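Long-range contacts in Na Glutathione S-transferase 2 (Necator americanus, PDB 2ON5), which binds glutathione and, as a dimeric hookworm glutathione S-transferase, probably catalyses its conjugation to electrophilic compounds: residues A[86-91]-A[154-159]; A[52-57]-A[69-74]; A[22-27]-A[189-194]; A[102-107]-A[122-127]. All blocks are in the same frame, centred on the assembly; numbering follows the deposited sequence.

Contact 1. Residues A[86-91]-A[154-159]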
loop_
_atom_site.group_PDB
_atom_site.type_symbol
_atom_site.label_atom_id
_atom_site.label_comp_id
_atom_site.label_asym_id
_atom_site.label_seq_id
_atom_site.Cartn_x
_atom_site.Cartn_y
_atom_site.Cartn_z
ATOM N N ALA A 86 7.077 6.283 9.212
ATOM C CA ALA A 86 6.219 6.823 8.159
ATOM C C ALA A 86 7.022 6.956 6.879
ATOM O O ALA A 86 6.513 6.615 5.810
ATOM C CB ALA A 86 5.626 8.153 8.568
ATOM N N LEU A 87 8.266 7.438 6.987
ATOM C CA LEU A 87 9.147 7.591 5.809
ATOM C C LEU A 87 9.406 6.229 5.177
ATOM O O LEU A 87 9.347 6.067 3.952
ATOM C CB LEU A 87 10.444 8.293 6.187
ATOM C CG LEU A 87 10.254 9.805 6.421
ATOM C CD1 LEU A 87 11.560 10.408 6.989
ATOM C CD2 LEU A 87 9.845 10.485 5.081
ATOM N N VAL A 88 9.627 5.237 6.026
ATOM C CA VAL A 88 9.778 3.836 5.535
ATOM C C VAL A 88 8.535 3.369 4.750
ATOM O O VAL A 88 8.661 2.829 3.628
ATOM C CB VAL A 88 10.114 2.863 6.690
ATOM C CG1 VAL A 88 10.077 1.345 6.204
ATOM C CG2 VAL A 88 11.488 3.208 7.278
ATOM N N ASP A 89 7.351 3.580 5.334
ATOM C CA ASP A 89 6.074 3.323 4.661
ATOM C C ASP A 89 5.967 4.003 3.300
ATOM O O ASP A 89 5.520 3.378 2.330
ATOM C CB ASP A 89 4.877 3.759 5.528
ATOM C CG ASP A 89 4.701 2.910 6.782
ATOM O OD1 ASP A 89 5.465 1.939 6.951
ATOM O OD2 ASP A 89 3.743 3.200 7.552
ATOM N N SER A 90 6.326 5.282 3.232
ATOM C CA SER A 90 6.210 6.036 1.952
ATOM C C SER A 90 7.100 5.445 0.840
ATOM O O SER A 90 6.669 5.358 -0.324
ATOM C CB SER A 90 6.513 7.535 2.174
ATOM O OG SER A 90 7.894 7.786 2.337
ATOM N N VAL A 91 8.318 5.027 1.202
ATOM C CA VAL A 91 9.218 4.328 0.273
ATOM C C VAL A 91 8.628 2.990 -0.165
ATOM O O VAL A 91 8.665 2.650 -1.381
ATOM C CB VAL A 91 10.675 4.139 0.854
ATOM C CG1 VAL A 91 11.556 3.289 -0.101
ATOM C CG2 VAL A 91 11.349 5.506 1.069
ATOM N N THR A 154 15.692 -1.645 7.025
ATOM C CA THR A 154 14.252 -1.700 7.232
ATOM C C THR A 154 13.591 -2.586 6.177
ATOM O O THR A 154 14.234 -3.001 5.206
ATOM C CB THR A 154 13.568 -0.298 7.180
ATOM O OG1 THR A 154 13.615 0.203 5.848
ATOM C CG2 THR A 154 14.207 0.662 8.175
ATOM N N TYR A 155 12.301 -2.852 6.342
ATOM C CA TYR A 155 11.635 -3.715 5.341
ATOM C C TYR A 155 11.607 -3.088 3.943
ATOM O O TYR A 155 11.509 -3.800 2.933
ATOM C CB TYR A 155 10.255 -4.192 5.819
ATOM C CG TYR A 155 9.166 -3.149 5.767
ATOM C CD1 TYR A 155 8.397 -3.008 4.617
ATOM C CD2 TYR A 155 8.896 -2.308 6.857
ATOM C CE1 TYR A 155 7.392 -2.044 4.531
ATOM C CE2 TYR A 155 7.871 -1.332 6.780
ATOM C CZ TYR A 155 7.139 -1.214 5.603
ATOM O OH TYR A 155 6.142 -0.278 5.468
ATOM N N ALA A 156 11.707 -1.758 3.869
ATOM C CA ALA A 156 11.786 -1.130 2.554
ATOM C C ALA A 156 13.111 -1.527 1.850
ATOM O O ALA A 156 13.115 -1.768 0.644
ATOM C CB ALA A 156 11.636 0.399 2.662
ATOM N N ASP A 157 14.217 -1.581 2.602
ATOM C CA ASP A 157 15.503 -2.074 2.073
ATOM C C ASP A 157 15.368 -3.506 1.531
ATOM O O ASP A 157 15.871 -3.831 0.448
ATOM C CB ASP A 157 16.595 -2.016 3.128
ATOM C CG ASP A 157 16.897 -0.590 3.566
ATOM O OD1 ASP A 157 16.707 -0.308 4.773
ATOM O OD2 ASP A 157 17.262 0.230 2.673
ATOM N N LEU A 158 14.671 -4.336 2.293
ATOM C CA LEU A 158 14.560 -5.743 1.956
ATOM C C LEU A 158 13.781 -5.866 0.668
ATOM O O LEU A 158 14.190 -6.613 -0.216
ATOM C CB LEU A 158 13.894 -6.541 3.095
ATOM C CG LEU A 158 14.615 -6.564 4.463
ATOM C CD1 LEU A 158 13.819 -7.298 5.568
ATOM C CD2 LEU A 158 16.015 -7.176 4.339
ATOM N N CYS A 159 12.695 -5.085 0.546
ATOM C CA CYS A 159 11.877 -5.080 -0.692
ATOM C C CYS A 159 12.737 -4.703 -1.889
ATOM O O CYS A 159 12.723 -5.397 -2.910
ATOM C CB CYS A 159 10.682 -4.114 -0.604
ATOM S SG CYS A 159 9.389 -4.687 0.521
#

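Contact 2. Residues A[52-57]-A[69-74]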
loop_
_atom_site.group_PDB
_atom_site.type_symbol
_atom_site.label_atom_id
_atom_site.label_comp_id
_atom_site.label_asym_id
_atom_site.label_seq_id
_atom_site.Cartn_x
_atom_site.Cartn_y
_atom_site.Cartn_z
ATOM N N PRO A 52 0.293 -13.510 -0.126
ATOM C CA PRO A 52 0.591 -14.257 1.115
ATOM C C PRO A 52 -0.391 -14.011 2.265
ATOM O O PRO A 52 -1.020 -12.938 2.344
ATOM C CB PRO A 52 1.992 -13.752 1.497
ATOM C CG PRO A 52 1.979 -12.259 0.999
ATOM C CD PRO A 52 1.208 -12.363 -0.327
ATOM N N VAL A 53 -0.501 -14.989 3.164
ATOM C CA VAL A 53 -1.240 -14.797 4.417
ATOM C C VAL A 53 -0.387 -15.317 5.569
ATOM O O VAL A 53 0.175 -16.432 5.482
ATOM C CB VAL A 53 -2.612 -15.529 4.412
ATOM C CG1 VAL A 53 -3.317 -15.473 5.807
ATOM C CG2 VAL A 53 -3.504 -14.938 3.349
ATOM N N LEU A 54 -0.296 -14.494 6.618
ATOM C CA LEU A 54 0.387 -14.860 7.855
ATOM C C LEU A 54 -0.646 -15.403 8.853
ATOM O O LEU A 54 -1.748 -14.876 8.959
ATOM C CB LEU A 54 1.124 -13.646 8.482
ATOM C CG LEU A 54 1.850 -13.877 9.834
ATOM C CD1 LEU A 54 3.146 -14.678 9.631
ATOM C CD2 LEU A 54 2.159 -12.588 10.579
ATOM N N GLU A 55 -0.282 -16.451 9.582
ATOM C CA GLU A 55 -1.033 -16.826 10.777
ATOM C C GLU A 55 -0.159 -16.658 11.994
ATOM O O GLU A 55 0.990 -17.110 12.002
ATOM C CB GLU A 55 -1.557 -18.257 10.705
ATOM C CG GLU A 55 -2.877 -18.339 10.006
ATOM C CD GLU A 55 -3.470 -19.749 9.972
ATOM O OE1 GLU A 55 -3.234 -20.542 10.904
ATOM O OE2 GLU A 55 -4.171 -20.048 8.996
ATOM N N GLU A 56 -0.667 -15.962 13.002
ATOM C CA GLU A 56 0.044 -15.898 14.278
ATOM C C GLU A 56 -0.868 -16.514 15.329
ATOM O O GLU A 56 -1.939 -15.980 15.615
ATOM C CB GLU A 56 0.435 -14.471 14.682
ATOM C CG GLU A 56 1.194 -14.450 16.052
ATOM C CD GLU A 56 1.437 -13.060 16.636
ATOM O OE1 GLU A 56 1.700 -12.106 15.896
ATOM O OE2 GLU A 56 1.358 -12.918 17.874
ATOM N N ASP A 57 -0.463 -17.650 15.880
ATOM C CA ASP A 57 -1.328 -18.365 16.837
ATOM C C ASP A 57 -2.744 -18.538 16.295
ATOM O O ASP A 57 -3.746 -18.352 16.999
ATOM C CB ASP A 57 -1.286 -17.690 18.223
ATOM C CG ASP A 57 0.080 -17.843 18.914
ATOM O OD1 ASP A 57 0.954 -18.568 18.372
ATOM O OD2 ASP A 57 0.286 -17.270 20.023
ATOM N N ARG A 69 5.014 -4.998 7.639
ATOM C CA ARG A 69 5.081 -3.888 8.629
ATOM C C ARG A 69 4.834 -4.432 10.049
ATOM O O ARG A 69 5.538 -4.073 10.989
ATOM C CB ARG A 69 4.038 -2.810 8.333
ATOM C CG ARG A 69 4.084 -1.562 9.286
ATOM C CD ARG A 69 3.064 -0.467 8.864
ATOM N NE ARG A 69 3.300 -0.127 7.468
ATOM C CZ ARG A 69 2.568 -0.534 6.433
ATOM N NH1 ARG A 69 1.464 -1.248 6.605
ATOM N NH2 ARG A 69 2.950 -0.211 5.209
ATOM N N TYR A 70 3.813 -5.273 10.177
ATOM C CA TYR A 70 3.481 -5.902 11.473
ATOM C C TYR A 70 4.694 -6.616 12.126
ATOM O O TYR A 70 5.031 -6.379 13.295
ATOM C CB TYR A 70 2.317 -6.882 11.293
ATOM C CG TYR A 70 2.004 -7.648 12.579
ATOM C CD1 TYR A 70 1.482 -6.974 13.687
ATOM C CD2 TYR A 70 2.290 -9.014 12.695
ATOM C CE1 TYR A 70 1.215 -7.633 14.872
ATOM C CE2 TYR A 70 2.010 -9.717 13.895
ATOM C CZ TYR A 70 1.496 -9.005 14.980
ATOM O OH TYR A 70 1.225 -9.642 16.177
ATOM N N LEU A 71 5.333 -7.505 11.366
ATOM C CA LEU A 71 6.561 -8.176 11.823
ATOM C C LEU A 71 7.754 -7.235 11.983
ATOM O O LEU A 71 8.546 -7.379 12.930
ATOM C CB LEU A 71 6.923 -9.359 10.911
ATOM C CG LEU A 71 5.835 -10.411 10.733
ATOM C CD1 LEU A 71 6.118 -11.299 9.531
ATOM C CD2 LEU A 71 5.547 -11.221 12.036
ATOM N N SER A 72 7.876 -6.244 11.102
ATOM C CA SER A 72 8.983 -5.308 11.222
ATOM C C SER A 72 8.829 -4.466 12.493
ATOM O O SER A 72 9.799 -4.211 13.186
ATOM C CB SER A 72 9.071 -4.402 10.009
ATOM O OG SER A 72 9.462 -5.180 8.899
ATOM N N ARG A 73 7.609 -4.039 12.796
ATOM C CA ARG A 73 7.395 -3.326 14.067
ATOM C C ARG A 73 7.748 -4.192 15.263
ATOM O O ARG A 73 8.288 -3.704 16.258
ATOM C CB ARG A 73 5.968 -2.822 14.182
ATOM C CG ARG A 73 5.735 -1.570 13.330
ATOM C CD ARG A 73 4.473 -0.766 13.671
ATOM N NE ARG A 73 3.773 -1.197 14.871
ATOM C CZ ARG A 73 2.553 -0.757 15.234
ATOM N NH1 ARG A 73 1.900 0.120 14.479
ATOM N NH2 ARG A 73 1.964 -1.244 16.323
ATOM N N LYS A 74 7.416 -5.471 15.193
ATOM C CA LYS A 74 7.677 -6.388 16.320
ATOM C C LYS A 74 9.187 -6.652 16.507
ATOM O O LYS A 74 9.692 -6.813 17.647
ATOM C CB LYS A 74 6.907 -7.706 16.078
ATOM C CG LYS A 74 6.986 -8.710 17.204
ATOM C CD LYS A 74 6.389 -10.026 16.785
ATOM C CE LYS A 74 4.894 -9.883 16.518
ATOM N NZ LYS A 74 4.140 -9.845 17.780
#

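Contact 3. Residues A[22-27]-A[189-194]. With EDO (1,2-ethanediol), chain R.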
loop_
_atom_site.group_PDB
_atom_site.type_symbol
_atom_site.label_atom_id
_atom_site.label_comp_id
_atom_site.label_asym_id
_atom_site.label_seq_id
_atom_site.Cartn_x
_atom_site.Cartn_y
_atom_site.Cartn_z
ATOM N N PHE A 22 11.842 -12.615 9.062
ATOM C CA PHE A 22 11.975 -13.734 10.027
ATOM C C PHE A 22 13.427 -14.146 10.213
ATOM O O PHE A 22 13.867 -14.403 11.342
ATOM C CB PHE A 22 11.156 -14.966 9.613
ATOM C CG PHE A 22 9.679 -14.853 9.859
ATOM C CD1 PHE A 22 9.176 -14.659 11.142
ATOM C CD2 PHE A 22 8.774 -15.016 8.804
ATOM C CE1 PHE A 22 7.815 -14.576 11.372
ATOM C CE2 PHE A 22 7.379 -14.967 9.036
ATOM C CZ PHE A 22 6.911 -14.734 10.316
ATOM N N ALA A 23 14.165 -14.247 9.104
ATOM C CA ALA A 23 15.590 -14.589 9.144
ATOM C C ALA A 23 16.396 -13.590 9.952
ATOM O O ALA A 23 17.179 -13.981 10.800
ATOM C CB ALA A 23 16.154 -14.716 7.718
ATOM N N LEU A 24 16.205 -12.296 9.694
ATOM C CA LEU A 24 16.918 -11.261 10.452
ATOM C C LEU A 24 16.603 -11.296 11.950
ATOM O O LEU A 24 17.452 -10.969 12.787
ATOM C CB LEU A 24 16.600 -9.865 9.904
ATOM C CG LEU A 24 17.165 -9.560 8.506
ATOM C CD1 LEU A 24 16.743 -8.192 8.039
ATOM C CD2 LEU A 24 18.673 -9.691 8.513
ATOM N N ALA A 25 15.378 -11.685 12.274
ATOM C CA ALA A 25 14.915 -11.712 13.661
ATOM C C ALA A 25 15.371 -12.994 14.383
ATOM O O ALA A 25 15.300 -13.091 15.617
ATOM C CB ALA A 25 13.417 -11.568 13.700
ATOM N N GLY A 26 15.844 -13.972 13.613
ATOM C CA GLY A 26 16.114 -15.298 14.154
ATOM C C GLY A 26 14.843 -15.969 14.620
ATOM O O GLY A 26 14.859 -16.757 15.574
ATOM N N GLN A 27 13.736 -15.701 13.932
ATOM C CA GLN A 27 12.425 -16.211 14.356
ATOM C C GLN A 27 11.996 -17.351 13.425
ATOM O O GLN A 27 11.905 -17.157 12.200
ATOM C CB GLN A 27 11.357 -15.089 14.363
ATOM C CG GLN A 27 9.868 -15.594 14.543
ATOM C CD GLN A 27 9.612 -16.245 15.929
ATOM O OE1 GLN A 27 9.218 -17.431 16.036
ATOM N NE2 GLN A 27 9.866 -15.487 16.976
ATOM N N ARG A 189 22.150 -7.532 1.289
ATOM C CA ARG A 189 22.258 -8.988 1.161
ATOM C C ARG A 189 23.478 -9.604 1.856
ATOM O O ARG A 189 23.536 -10.822 2.027
ATOM C CB ARG A 189 22.166 -9.396 -0.316
ATOM C CG ARG A 189 20.733 -9.223 -0.859
ATOM C CD ARG A 189 20.666 -9.105 -2.395
ATOM N NE ARG A 189 21.377 -10.191 -3.088
ATOM C CZ ARG A 189 20.879 -11.400 -3.360
ATOM N NH1 ARG A 189 19.647 -11.752 -2.966
ATOM N NH2 ARG A 189 21.642 -12.286 -4.006
ATOM N N SER A 190 24.423 -8.759 2.276
ATOM C CA SER A 190 25.616 -9.212 2.998
ATOM C C SER A 190 25.417 -9.202 4.519
ATOM O O SER A 190 26.297 -9.658 5.255
ATOM C CB SER A 190 26.838 -8.379 2.612
ATOM O OG SER A 190 26.645 -7.014 3.001
ATOM N N ILE A 191 24.287 -8.676 4.999
ATOM C CA ILE A 191 23.981 -8.769 6.432
ATOM C C ILE A 191 23.987 -10.271 6.763
ATOM O O ILE A 191 23.309 -11.034 6.100
ATOM C CB ILE A 191 22.612 -8.138 6.776
ATOM C CG1 ILE A 191 22.634 -6.620 6.490
ATOM C CG2 ILE A 191 22.218 -8.515 8.228
ATOM C CD1 ILE A 191 21.250 -5.928 6.491
ATOM N N PRO A 192 24.789 -10.699 7.764
ATOM C CA PRO A 192 25.009 -12.141 7.973
ATOM C C PRO A 192 23.777 -13.048 7.992
ATOM O O PRO A 192 23.776 -14.029 7.253
ATOM C CB PRO A 192 25.774 -12.182 9.289
ATOM C CG PRO A 192 26.582 -10.921 9.236
ATOM C CD PRO A 192 25.587 -9.910 8.727
ATOM N N ALA A 193 22.747 -12.733 8.786
ATOM C CA ALA A 193 21.556 -13.609 8.844
ATOM C C ALA A 193 20.800 -13.688 7.502
ATOM O O ALA A 193 20.216 -14.715 7.155
ATOM C CB ALA A 193 20.619 -13.195 9.980
ATOM N N LEU A 194 20.840 -12.600 6.745
ATOM C CA LEU A 194 20.244 -12.577 5.421
ATOM C C LEU A 194 21.105 -13.358 4.427
ATOM O O LEU A 194 20.575 -14.130 3.633
ATOM C CB LEU A 194 20.033 -11.129 4.950
ATOM C CG LEU A 194 19.298 -10.945 3.618
ATOM C CD1 LEU A 194 18.061 -11.865 3.509
ATOM C CD2 LEU A 194 18.901 -9.452 3.412
HETATM C C1 EDO R . 12.315 -12.715 19.145
HETATM O O1 EDO R . 13.328 -12.366 20.096
HETATM C C2 EDO R . 12.964 -12.969 17.794
HETATM O O2 EDO R . 13.258 -14.365 17.644
#

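Contact 4. Residues A[102-107]-A[122-127]. With EDO (1,2-ethanediol), chain L.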
loop_
_atom_site.group_PDB
_atom_site.type_symbol
_atom_site.label_atom_id
_atom_site.label_comp_id
_atom_site.label_asym_id
_atom_site.label_seq_id
_atom_site.Cartn_x
_atom_site.Cartn_y
_atom_site.Cartn_z
ATOM N N ILE A 102 5.135 -2.587 -13.309
ATOM C CA ILE A 102 5.797 -3.712 -14.009
ATOM C C ILE A 102 5.103 -5.084 -13.870
ATOM O O ILE A 102 5.661 -6.124 -14.290
ATOM C CB ILE A 102 7.304 -3.794 -13.639
ATOM C CG1 ILE A 102 7.486 -4.151 -12.151
ATOM C CG2 ILE A 102 8.024 -2.472 -14.020
ATOM C CD1 ILE A 102 8.859 -4.705 -11.785
ATOM N N ARG A 103 3.886 -5.088 -13.314
ATOM C CA ARG A 103 3.109 -6.335 -13.149
ATOM C C ARG A 103 3.043 -7.258 -14.397
ATOM O O ARG A 103 3.177 -8.471 -14.257
ATOM C CB ARG A 103 1.697 -6.067 -12.628
ATOM C CG ARG A 103 0.923 -7.367 -12.357
ATOM C CD ARG A 103 -0.563 -7.152 -11.977
ATOM N NE ARG A 103 -0.816 -5.947 -11.189
ATOM C CZ ARG A 103 -0.654 -5.833 -9.869
ATOM N NH1 ARG A 103 -0.190 -6.853 -9.145
ATOM N NH2 ARG A 103 -0.947 -4.681 -9.266
ATOM N N PRO A 104 2.834 -6.687 -15.601
ATOM C CA PRO A 104 2.845 -7.540 -16.815
ATOM C C PRO A 104 4.144 -8.331 -16.994
ATOM O O PRO A 104 4.111 -9.496 -17.438
ATOM C CB PRO A 104 2.659 -6.522 -17.956
ATOM C CG PRO A 104 1.935 -5.389 -17.323
ATOM C CD PRO A 104 2.530 -5.285 -15.939
ATOM N N TYR A 105 5.278 -7.714 -16.649
ATOM C CA TYR A 105 6.568 -8.399 -16.701
ATOM C C TYR A 105 6.652 -9.524 -15.651
ATOM O O TYR A 105 7.055 -10.664 -15.938
ATOM C CB TYR A 105 7.721 -7.372 -16.531
ATOM C CG TYR A 105 9.054 -8.027 -16.326
ATOM C CD1 TYR A 105 9.824 -8.420 -17.420
ATOM C CD2 TYR A 105 9.531 -8.302 -15.034
ATOM C CE1 TYR A 105 11.043 -9.071 -17.244
ATOM C CE2 TYR A 105 10.753 -8.951 -14.837
ATOM C CZ TYR A 105 11.509 -9.327 -15.966
ATOM O OH TYR A 105 12.709 -9.973 -15.808
ATOM N N LEU A 106 6.268 -9.197 -14.420
ATOM C CA LEU A 106 6.358 -10.152 -13.332
ATOM C C LEU A 106 5.458 -11.384 -13.574
ATOM O O LEU A 106 5.859 -12.519 -13.309
ATOM C CB LEU A 106 6.034 -9.474 -11.991
ATOM C CG LEU A 106 6.940 -8.285 -11.666
ATOM C CD1 LEU A 106 6.359 -7.402 -10.522
ATOM C CD2 LEU A 106 8.359 -8.776 -11.328
ATOM N N ARG A 107 4.264 -11.158 -14.093
ATOM C CA ARG A 107 3.352 -12.267 -14.403
ATOM C C ARG A 107 3.935 -13.222 -15.473
ATOM O O ARG A 107 3.834 -14.445 -15.362
ATOM C CB ARG A 107 1.992 -11.726 -14.825
ATOM C CG ARG A 107 1.174 -11.174 -13.625
ATOM C CD ARG A 107 -0.108 -10.476 -14.053
ATOM N NE ARG A 107 -0.968 -11.387 -14.820
ATOM C CZ ARG A 107 -1.811 -12.265 -14.287
ATOM N NH1 ARG A 107 -1.948 -12.362 -12.966
ATOM N NH2 ARG A 107 -2.520 -13.053 -15.082
ATOM N N LYS A 122 12.752 -4.763 -21.527
ATOM C CA LYS A 122 13.194 -3.603 -22.282
ATOM C C LYS A 122 12.119 -2.536 -22.401
ATOM O O LYS A 122 12.401 -1.355 -22.243
ATOM C CB LYS A 122 13.663 -4.012 -23.690
ATOM C CG LYS A 122 15.088 -4.519 -23.732
ATOM C CD LYS A 122 15.539 -4.776 -25.205
ATOM C CE LYS A 122 15.300 -6.198 -25.623
ATOM N NZ LYS A 122 15.587 -6.405 -27.091
ATOM N N GLU A 123 10.890 -2.948 -22.683
ATOM C CA GLU A 123 9.850 -1.997 -23.063
ATOM C C GLU A 123 9.113 -1.444 -21.843
ATOM O O GLU A 123 8.650 -0.305 -21.855
ATOM C CB GLU A 123 8.869 -2.635 -24.063
ATOM C CG GLU A 123 9.506 -3.024 -25.412
ATOM C CD GLU A 123 8.484 -3.488 -26.480
ATOM O OE1 GLU A 123 7.291 -3.675 -26.157
ATOM O OE2 GLU A 123 8.886 -3.659 -27.652
ATOM N N LEU A 124 9.037 -2.259 -20.789
ATOM C CA LEU A 124 8.268 -1.932 -19.597
ATOM C C LEU A 124 9.157 -1.634 -18.375
ATOM O O LEU A 124 9.086 -0.537 -17.792
ATOM C CB LEU A 124 7.282 -3.071 -19.290
ATOM C CG LEU A 124 6.279 -2.850 -18.156
ATOM C CD1 LEU A 124 5.611 -1.509 -18.266
ATOM C CD2 LEU A 124 5.249 -3.960 -18.129
ATOM N N LEU A 125 10.000 -2.598 -18.010
ATOM C CA LEU A 125 10.765 -2.484 -16.761
ATOM C C LEU A 125 11.844 -1.377 -16.800
ATOM O O LEU A 125 11.941 -0.570 -15.867
ATOM C CB LEU A 125 11.340 -3.853 -16.354
ATOM C CG LEU A 125 11.809 -3.993 -14.905
ATOM C CD1 LEU A 125 11.814 -5.463 -14.459
ATOM C CD2 LEU A 125 13.186 -3.385 -14.722
ATOM N N LEU A 126 12.633 -1.313 -17.876
ATOM C CA LEU A 126 13.713 -0.330 -17.936
ATOM C C LEU A 126 13.224 1.102 -17.731
ATOM O O LEU A 126 13.778 1.813 -16.900
ATOM C CB LEU A 126 14.562 -0.449 -19.210
ATOM C CG LEU A 126 15.536 -1.637 -19.264
ATOM C CD1 LEU A 126 16.291 -1.624 -20.597
ATOM C CD2 LEU A 126 16.507 -1.647 -18.083
ATOM N N PRO A 127 12.178 1.533 -18.479
ATOM C CA PRO A 127 11.676 2.903 -18.280
ATOM C C PRO A 127 11.044 3.138 -16.910
ATOM O O PRO A 127 11.161 4.237 -16.366
ATOM C CB PRO A 127 10.617 3.037 -19.376
ATOM C CG PRO A 127 10.943 1.980 -20.364
ATOM C CD PRO A 127 11.432 0.851 -19.555
HETATM C C1 EDO L . 13.970 -12.266 -12.942
HETATM O O1 EDO L . 12.770 -11.604 -13.388
HETATM C C2 EDO L . 13.736 -13.580 -12.213
HETATM O O2 EDO L . 12.618 -13.550 -11.289
#

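Contact 1. Residues A[86-91]-A[154-159]
Tyr155 carries its ring tucked between its own backbone N and carbonyl carbon (chi1 75°), and this sends the phenol across to helix 82-101, while Val88 sets CG1 opposite its backbone N to meet the ring. Tyr155 OH donates to Asp89 OD1 at 2.8 Å, arriving from above the carboxylate, 37° out of its plane. The same oxygen takes a salt bridge from Arg69, and OD2 is bridged to Arg69 of the second subunit, so this buried carboxylate has charged partners that probably keep it ionised. Val88 CG1 approaches the Tyr155 ring obliquely, 3.5 Å from CE2, and also touches Thr154 OG1; Val88 CG2 rests 3.8 Å from Thr154 CG2. Ala156 CB fits between Val88 CG1 and Val91 CG1, both at 4.0 Å. The two segments run nearly parallel, 20° apart, with axes 9.4 Å from each other. Thr154 N donates to the anti lone pair of Asp157 OD1 at 2.8 Å, and Thr154 OG1 accepts a weak bond from Ala156 N. Thr154 and Asp157 thus form a capping box, the N-capping element characteristic of this core helix in the C-terminal domain of glutathione S-transferases.

Contact 2. Residues A[52-57]-A[69-74]
Glu56 and Tyr70 make the one hydrogen bond between residues 52-57 and 69-74: Tyr70 OH donates to Glu56 OE1 at a short 2.5 Å. The oxygen is met on its syn side, 22° out of the carboxylate plane, and lies at the edge of the ring, with carboxylate and ring turned only 28° from each other. An extended glutamate chain, CG opposite the backbone N (chi1 180°), delivers the carboxylate to the phenol. Lys74 curls over from the next helical turn. Its NZ gives Tyr70 OH a weak bond of 3.3 Å and forms a long salt bridge with Glu56 OE1 at 3.8 Å; the lysine charge beside both oxygens probably helps to balance the carboxylate. Beneath this polar corner the contact is apolar. Leu54 CD2 and Leu71 CD2 meet tip to tip at 3.9 Å. Leu54 CD2 also lies obliquely to the Tyr70 ring, 4.2 Å from Tyr70 CD2. Here a helix of the thioredoxin-like N-terminal domain packs on its mixed sheet, and the strand begins after cis-Pro52, which touches glutathione, the cis-proline being a hallmark of the fold. In the next shell Phe22 of helix 16-25 touches both leucines, while Tyr4 of the neighbouring strand backs Glu56, Leu71 and Lys74. The helix also borders the second subunit: Phe83 of that chain meets the Tyr70 ring edge-to-face and Glu85 of that chain pairs with Arg73.

Contact 3. Residues A[22-27]-A[189-194]
Phe22 O is gripped by two backbone donors, Gln27 N at 2.9 Å and, weakly, Ala25 N at 3.2 Å. Gly26 N donates to Ala23 O at 3.1 Å, and with the positive phi of Gly26 this completes the Schellman motif that closes helix 16-25. From the other segment Ala193 CB rests on Ala23 O in van der Waals contact at 3.6 Å. A 1,2-ethanediol, probably from the crystallisation liquor, gives a weak hydrogen bond to Ala25 O. No hydrogen bond crosses the contact, and one methyl does most of the touching. Leu24 holds CG opposite its carbonyl carbon (chi1 -69°), and its CD2 reaches Ile191 CG2 at 3.7 Å, the two side chains crossing at about a right angle. Leu24 CD2 also lies 4.1 Å from Leu194 CB and 4.3 Å from Ala193 CB, over the first turn of the helix that Ile191 precedes as N-cap residue. The backbones come close, 5.4 Å between the CA atoms of Leu24 and Ala193, consistent with the small side chains of Ala23 and Ala193. The contact joins the thioredoxin-like domain to the helical domain near the surface: Trp197 of helix 192-200 touches Ala23, and Leu158 of helix 155-168 packs against both Leu24 and Leu194.

Contact 4. Residues A[102-107]-A[122-127]
Leu125, Tyr105 and Ile102 form the buried side of this contact. The CD1 methyl of Leu125 lies over one face of the Tyr105 ring, 3.9 Å from its centroid and 25° off the normal, a CH-pi contact displaced toward the rim. Leu125 CD1 also touches Ile102 CD1 at 4.1 Å, while Ile102 CG2 rests on Leu125 CA at 3.9 Å. Ile167 of helix 155-168 touches both Tyr105 and Leu125 and adds to the burial. At the edge of the Tyr105 ring its OH shares a 2.9 Å hydrogen bond with O1 of a 1,2-ethanediol, probably from the crystallisation liquor and also bound to Lys205 O. The solvent side rests on one branch: partly exposed Leu124, with CG opposite its backbone N (chi1 -174°), lays CD2 against the exposed Pro104 ring, 3.6 Å from CB and 3.7 Å from CG. The 122-125 turn is widened to a pi-type turn, and the helix kinks at Pro127, whose ring N has no hydrogen to give. The segments cross at -119°, next to the break at Ile102 between helices 82-101 and 103-110. Such a bent helix packed against the following long helix is part of the all-helical C-terminal domain of glutathione S-transferases.

Contacts 1, 2 and 3 form a touching cluster with centres 16 to 17 Å apart, whereas contact 4 stands clear, its nearest atoms about 10 Å from contacts 1 and 2 and about 14 Å from contact 3. Contact 2 meets contact 1 where Tyr155 CB lies 3.3 Å from Ser72 OG, and meets contact 3 where Leu71 CD1 lies 3.6 Å from Phe22 CZ. Leu158 CD2 approaches Leu24 CD1 to 3.9 Å, tying contact 1 to contact 3 across the domain boundary. Contacts 1 and 2 both reach the second subunit. Glutathione touches contact 2 at Pro52; the side chains of Tyr155 and Pro104 lie about 10 and 12 Å from a bound glutathione.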